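Local coordinates for 3-dehydroshikimate dehydratase (Pseudomonas putida, PDB 5HMQ), which converts 3-dehydroshikimate into protocatechuate with the loss of water, using a divalent metal ion, on the degradation routes for quinate and shikimate, at residues Glu299-Ala304 against Cys365-Arg370; Ala405-Leu410 against Asp456-Phe461. One frame throughout, in Å; residues are numbered along the deposited sequence.

Interaction 1 (Glu299-Ala304 against Cys365-Arg370)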
loop_
_atom_site.group_PDB
_atom_site.type_symbol
_atom_site.label_atom_id
_atom_site.label_comp_id
_atom_site.label_asym_id
_atom_site.label_seq_id
_atom_site.Cartn_x
_atom_site.Cartn_y
_atom_site.Cartn_z
ATOM N N GLU C 299 19.676 -24.390 -2.839
ATOM C CA GLU C 299 19.881 -25.684 -2.196
ATOM C C GLU C 299 18.579 -26.472 -2.116
ATOM O O GLU C 299 18.522 -27.634 -2.533
ATOM C CB GLU C 299 20.490 -25.500 -0.807
ATOM C CG GLU C 299 20.680 -26.810 -0.061
ATOM C CD GLU C 299 21.454 -27.839 -0.863
ATOM O OE1 GLU C 299 22.524 -27.497 -1.409
ATOM O OE2 GLU C 299 20.982 -28.990 -0.957
ATOM N N PHE C 300 17.524 -25.863 -1.578
ATOM C CA PHE C 300 16.215 -26.497 -1.622
ATOM C C PHE C 300 15.123 -25.446 -1.484
ATOM O O PHE C 300 15.357 -24.331 -1.011
ATOM C CB PHE C 300 16.062 -27.591 -0.548
ATOM C CG PHE C 300 16.163 -27.097 0.875
ATOM C CD1 PHE C 300 15.098 -26.448 1.488
ATOM C CD2 PHE C 300 17.309 -27.332 1.618
ATOM C CE1 PHE C 300 15.193 -26.012 2.796
ATOM C CE2 PHE C 300 17.406 -26.905 2.929
ATOM C CZ PHE C 300 16.349 -26.241 3.518
ATOM N N LEU C 301 13.928 -25.827 -1.923
ATOM C CA LEU C 301 12.711 -25.063 -1.702
ATOM C C LEU C 301 11.908 -25.733 -0.598
ATOM O O LEU C 301 11.798 -26.962 -0.560
ATOM C CB LEU C 301 11.875 -24.980 -2.982
ATOM C CG LEU C 301 12.525 -24.366 -4.225
ATOM C CD1 LEU C 301 11.555 -24.383 -5.397
ATOM C CD2 LEU C 301 12.990 -22.946 -3.946
ATOM N N GLU C 302 11.373 -24.927 0.315
ATOM C CA GLU C 302 10.547 -25.420 1.411
ATOM C C GLU C 302 9.129 -24.889 1.238
ATOM O O GLU C 302 8.912 -23.672 1.243
ATOM C CB GLU C 302 11.114 -25.005 2.769
ATOM C CG GLU C 302 10.331 -25.564 3.951
ATOM C CD GLU C 302 10.869 -25.108 5.298
ATOM O OE1 GLU C 302 11.863 -24.352 5.325
ATOM O OE2 GLU C 302 10.291 -25.506 6.332
ATOM N N PHE C 303 8.171 -25.798 1.083
ATOM C CA PHE C 303 6.771 -25.440 0.917
ATOM C C PHE C 303 6.000 -25.707 2.201
ATOM O O PHE C 303 6.205 -26.730 2.863
ATOM C CB PHE C 303 6.129 -26.218 -0.236
ATOM C CG PHE C 303 6.499 -25.707 -1.598
ATOM C CD1 PHE C 303 7.625 -26.181 -2.253
ATOM C CD2 PHE C 303 5.712 -24.757 -2.230
ATOM C CE1 PHE C 303 7.960 -25.711 -3.513
ATOM C CE2 PHE C 303 6.039 -24.284 -3.487
ATOM C CZ PHE C 303 7.165 -24.761 -4.130
ATOM N N ALA C 304 5.110 -24.780 2.547
ATOM C CA ALA C 304 4.240 -24.920 3.705
ATOM C C ALA C 304 2.907 -25.487 3.240
ATOM O O ALA C 304 2.215 -24.867 2.425
ATOM C CB ALA C 304 4.038 -23.578 4.408
ATOM N N CYS C 365 7.472 -21.147 1.890
ATOM C CA CYS C 365 7.756 -20.501 3.160
ATOM C C CYS C 365 9.241 -20.263 3.385
ATOM O O CYS C 365 9.597 -19.516 4.302
ATOM C CB CYS C 365 7.188 -21.326 4.320
ATOM S SG CYS C 365 7.945 -22.948 4.540
ATOM N N ALA C 366 10.113 -20.874 2.586
ATOM C CA ALA C 366 11.542 -20.662 2.757
ATOM C C ALA C 366 12.290 -21.148 1.527
ATOM O O ALA C 366 11.820 -22.026 0.798
ATOM C CB ALA C 366 12.067 -21.373 4.006
ATOM N N THR C 367 13.465 -20.561 1.311
ATOM C CA THR C 367 14.388 -20.978 0.266
ATOM C C THR C 367 15.779 -21.084 0.862
ATOM O O THR C 367 16.270 -20.125 1.469
ATOM C CB THR C 367 14.404 -19.994 -0.909
ATOM O OG1 THR C 367 13.104 -19.935 -1.504
ATOM C CG2 THR C 367 15.417 -20.431 -1.956
ATOM N N ALA C 368 16.400 -22.250 0.706
ATOM C CA ALA C 368 17.797 -22.422 1.076
ATOM C C ALA C 368 18.677 -22.094 -0.120
ATOM O O ALA C 368 18.498 -22.659 -1.207
ATOM C CB ALA C 368 18.076 -23.842 1.565
ATOM N N LEU C 369 19.615 -21.174 0.080
ATOM C CA LEU C 369 20.541 -20.764 -0.963
ATOM C C LEU C 369 21.889 -21.438 -0.742
ATOM O O LEU C 369 22.361 -21.548 0.396
ATOM C CB LEU C 369 20.704 -19.244 -0.952
ATOM C CG LEU C 369 19.427 -18.420 -0.842
ATOM C CD1 LEU C 369 19.795 -16.968 -0.554
ATOM C CD2 LEU C 369 18.562 -18.536 -2.102
ATOM N N ARG C 370 22.516 -21.875 -1.834
ATOM C CA ARG C 370 23.867 -22.417 -1.758
ATOM C C ARG C 370 24.853 -21.263 -1.753
ATOM O O ARG C 370 25.043 -20.601 -2.775
ATOM C CB ARG C 370 24.146 -23.357 -2.923
ATOM C CG ARG C 370 23.494 -24.718 -2.823
ATOM C CD ARG C 370 24.242 -25.726 -3.674
ATOM N NE ARG C 370 23.519 -26.987 -3.787
ATOM C CZ ARG C 370 22.810 -27.351 -4.851
ATOM N NH1 ARG C 370 22.727 -26.550 -5.906
ATOM N NH2 ARG C 370 22.189 -28.523 -4.862
#

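Interaction 2 (Ala405-Leu410 against Asp456-Phe461)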
loop_
_atom_site.group_PDB
_atom_site.type_symbol
_atom_site.label_atom_id
_atom_site.label_comp_id
_atom_site.label_asym_id
_atom_site.label_seq_id
_atom_site.Cartn_x
_atom_site.Cartn_y
_atom_site.Cartn_z
ATOM N N ALA C 405 13.074 -12.714 5.109
ATOM C CA ALA C 405 12.676 -11.949 3.939
ATOM C C ALA C 405 11.580 -10.960 4.330
ATOM O O ALA C 405 10.994 -11.084 5.407
ATOM C CB ALA C 405 12.196 -12.898 2.842
ATOM N N PRO C 406 11.304 -9.942 3.496
ATOM C CA PRO C 406 10.356 -8.894 3.922
ATOM C C PRO C 406 9.017 -9.431 4.390
ATOM O O PRO C 406 8.389 -8.827 5.269
ATOM C CB PRO C 406 10.209 -8.031 2.663
ATOM C CG PRO C 406 11.516 -8.182 1.975
ATOM C CD PRO C 406 11.930 -9.610 2.203
ATOM N N ASP C 407 8.559 -10.551 3.836
ATOM C CA ASP C 407 7.331 -11.171 4.309
ATOM C C ASP C 407 7.710 -12.070 5.479
ATOM O O ASP C 407 8.618 -11.736 6.245
ATOM C CB ASP C 407 6.632 -11.935 3.177
ATOM C CG ASP C 407 7.442 -13.116 2.671
ATOM O OD1 ASP C 407 8.687 -13.062 2.738
ATOM O OD2 ASP C 407 6.833 -14.089 2.182
ATOM N N GLY C 408 7.038 -13.196 5.652
ATOM C CA GLY C 408 7.419 -14.047 6.758
ATOM C C GLY C 408 8.432 -15.118 6.417
ATOM O O GLY C 408 9.014 -15.722 7.323
ATOM N N SER C 409 8.682 -15.336 5.126
ATOM C CA SER C 409 9.568 -16.398 4.671
ATOM C C SER C 409 11.024 -16.161 5.070
ATOM O O SER C 409 11.460 -15.042 5.350
ATOM C CB SER C 409 9.472 -16.549 3.152
ATOM O OG SER C 409 9.803 -15.341 2.491
ATOM N N LEU C 410 11.773 -17.263 5.078
ATOM C CA LEU C 410 13.156 -17.330 5.525
ATOM C C LEU C 410 14.084 -17.644 4.357
ATOM O O LEU C 410 13.673 -18.243 3.359
ATOM C CB LEU C 410 13.324 -18.392 6.616
ATOM C CG LEU C 410 12.481 -18.200 7.877
ATOM C CD1 LEU C 410 12.757 -19.306 8.884
ATOM C CD2 LEU C 410 12.749 -16.830 8.489
ATOM N N ASP C 456 9.543 -2.097 -4.417
ATOM C CA ASP C 456 10.802 -1.367 -4.282
ATOM C C ASP C 456 11.544 -1.776 -3.019
ATOM O O ASP C 456 12.777 -1.838 -3.013
ATOM C CB ASP C 456 10.551 0.148 -4.307
ATOM C CG ASP C 456 10.151 0.642 -5.687
ATOM O OD1 ASP C 456 10.457 -0.050 -6.682
ATOM O OD2 ASP C 456 9.564 1.741 -5.780
ATOM N N SER C 457 10.811 -2.054 -1.940
ATOM C CA SER C 457 11.454 -2.520 -0.715
ATOM C C SER C 457 12.108 -3.881 -0.924
ATOM O O SER C 457 13.222 -4.125 -0.442
ATOM C CB SER C 457 10.434 -2.579 0.420
ATOM O OG SER C 457 11.070 -2.773 1.666
ATOM N N TRP C 458 11.434 -4.783 -1.645
ATOM C CA TRP C 458 12.036 -6.076 -1.963
ATOM C C TRP C 458 13.255 -5.914 -2.861
ATOM O O TRP C 458 14.252 -6.629 -2.703
ATOM C CB TRP C 458 11.011 -6.995 -2.627
ATOM C CG TRP C 458 10.103 -7.710 -1.675
ATOM C CD1 TRP C 458 8.998 -7.205 -1.059
ATOM C CD2 TRP C 458 10.216 -9.075 -1.243
ATOM N NE1 TRP C 458 8.418 -8.166 -0.266
ATOM C CE2 TRP C 458 9.147 -9.322 -0.362
ATOM C CE3 TRP C 458 11.120 -10.107 -1.515
ATOM C CZ2 TRP C 458 8.956 -10.560 0.251
ATOM C CZ3 TRP C 458 10.928 -11.336 -0.906
ATOM C CH2 TRP C 458 9.855 -11.551 -0.033
ATOM N N VAL C 459 13.186 -4.990 -3.824
ATOM C CA VAL C 459 14.315 -4.764 -4.724
ATOM C C VAL C 459 15.544 -4.338 -3.933
ATOM O O VAL C 459 16.639 -4.887 -4.108
ATOM C CB VAL C 459 13.946 -3.723 -5.796
ATOM C CG1 VAL C 459 15.186 -3.293 -6.566
ATOM C CG2 VAL C 459 12.895 -4.282 -6.743
ATOM N N LEU C 460 15.378 -3.355 -3.044
ATOM C CA LEU C 460 16.492 -2.901 -2.219
ATOM C C LEU C 460 16.962 -4.000 -1.275
ATOM O O LEU C 460 18.160 -4.116 -0.991
ATOM C CB LEU C 460 16.091 -1.650 -1.439
ATOM C CG LEU C 460 17.114 -1.109 -0.444
ATOM C CD1 LEU C 460 18.438 -0.834 -1.133
ATOM C CD2 LEU C 460 16.584 0.153 0.208
ATOM N N PHE C 461 16.030 -4.813 -0.776
ATOM C CA PHE C 461 16.390 -5.914 0.114
ATOM C C PHE C 461 17.386 -6.855 -0.554
ATOM O O PHE C 461 18.421 -7.200 0.029
ATOM C CB PHE C 461 15.120 -6.662 0.537
ATOM C CG PHE C 461 15.374 -7.955 1.265
ATOM C CD1 PHE C 461 15.585 -7.966 2.635
ATOM C CD2 PHE C 461 15.370 -9.163 0.583
ATOM C CE1 PHE C 461 15.808 -9.154 3.306
ATOM C CE2 PHE C 461 15.592 -10.354 1.248
ATOM C CZ PHE C 461 15.811 -10.350 2.611
#

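Interaction 1 (Glu299-Ala304 against Cys365-Arg370)
Phe300 and Glu302 pair with Ala368 and Ala366 as antiparallel hydrogen-bonded pairs, with the Leu301-Thr367 non-hydrogen-bonded pair between them, and a classic beta bulge sits on each side of this short run. In the first bulge Glu299 and Phe300 both face Ala368, whose O takes a short but bent bond from Glu299 N (2.7 Å, the donor lifted above the carbonyl plane) and a weak one from Phe300 N. In the second, Cys365 and Ala366 both face Glu302: Cys365 N reaches Glu302 O at 3.0 Å, and Ala366 N adds a weak bond to the same oxygen.

Phe300 holds CG between its backbone N and carbonyl carbon (chi1 62°), which folds the ring back across the neighbouring strand. Ala368 CB then sits over the centre of one ring face, 3.4 Å from the centroid, in a CH-pi contact. Along the same face of the sheet Glu302 runs out fully extended; its OE1 passes 3.3 Å from Ala366 CB, while its CG lies 3.6 Å from Cys365 SG. OE1 is hydrogen-bonded to Tyr412 and OE2 to Asn346. On the other face Leu301 CD2 lies alongside Thr367, 3.9 Å from OG1, and both side chains pack against Met446 of strand 440-450.

At the Glu299 bulge the side chains of Glu299 and Arg370 meet nearly at right angles, their carboxylate and guanidinium planes 78° apart. Glu299 OE1 and Arg370 NE are 2.6 Å apart in a salt bridge whose hydrogen bond is weak because it is bent. OE2 bonds to Tyr424, and Arg370 NH1 bridges to Asp340. These partners satisfy the carboxylate oxygens of two glutamates buried in a VOC-type sheet, and Glu299 is probably ionised.

Interaction 2 (Ala405-Leu410 against Asp456-Phe461)
Asp407 OD1 lies at the edge of the Trp458 indole, near the ring plane and 3.4 Å from CH2, and is gripped from within its own turn. Ser409 OG donates to it on the syn side at 2.5 Å, and Ser409 N adds a weak bond, so the carboxylate is fixed against the ring edge. With chi1 at 65° the Asp407 carboxylate doubles back over its own main chain, toward Ser409.

Pro406 is sandwiched between the two aromatic rings. Its CD stands over the six-membered ring of Trp458, 3.5 Å from the centroid, and also over the face of Phe461, 3.7 Å from that centroid. These are two CH-pi contacts from one methylene, made to residues one helical turn apart. Pro406 CB comes 3.4 Å from Trp458 NE1, a buried nitrogen for which the model offers no hydrogen-bond partner. Beside the proline, Ala405 CB touches Trp458 CH2 at 3.9 Å, and Ala405 CA meets Phe461 CZ.

No hydrogen bond crosses between the segments; the loop linking strands 402-404 and 410-414 docks on helix 455-465 by packing alone. Phe247 of the second subunit packs on both Asp407 and Trp458. Within the chain, Trp458 rests on Leu448 and Leu450 of strand 440-450, Asp407 on Phe356 of helix 352-360, and Phe461 on Arg261 of helix 252-276.

Following the chain, interaction 1 closes first: strand 295-304 leads through helix 307-319, three strands and helix 352-360 before strand 363-371 returns beside it. Interaction 2 opens later, in the loop ahead of strand 410-414, and closes 45 residues on at helix 455-465. The two loops are thus in series, neither nested nor crossed. They still meet in space, because Leu410 N and O probably hydrogen-bond to Cys365 O and Thr367 N, setting strand 410-414 next to strand 363-371. Interaction 1 joins two neighbouring strands inside the sheet of the first VOC region, while interaction 2 joins that region to the second, close to helix 252-276, which follows the last strand of the TIM barrel.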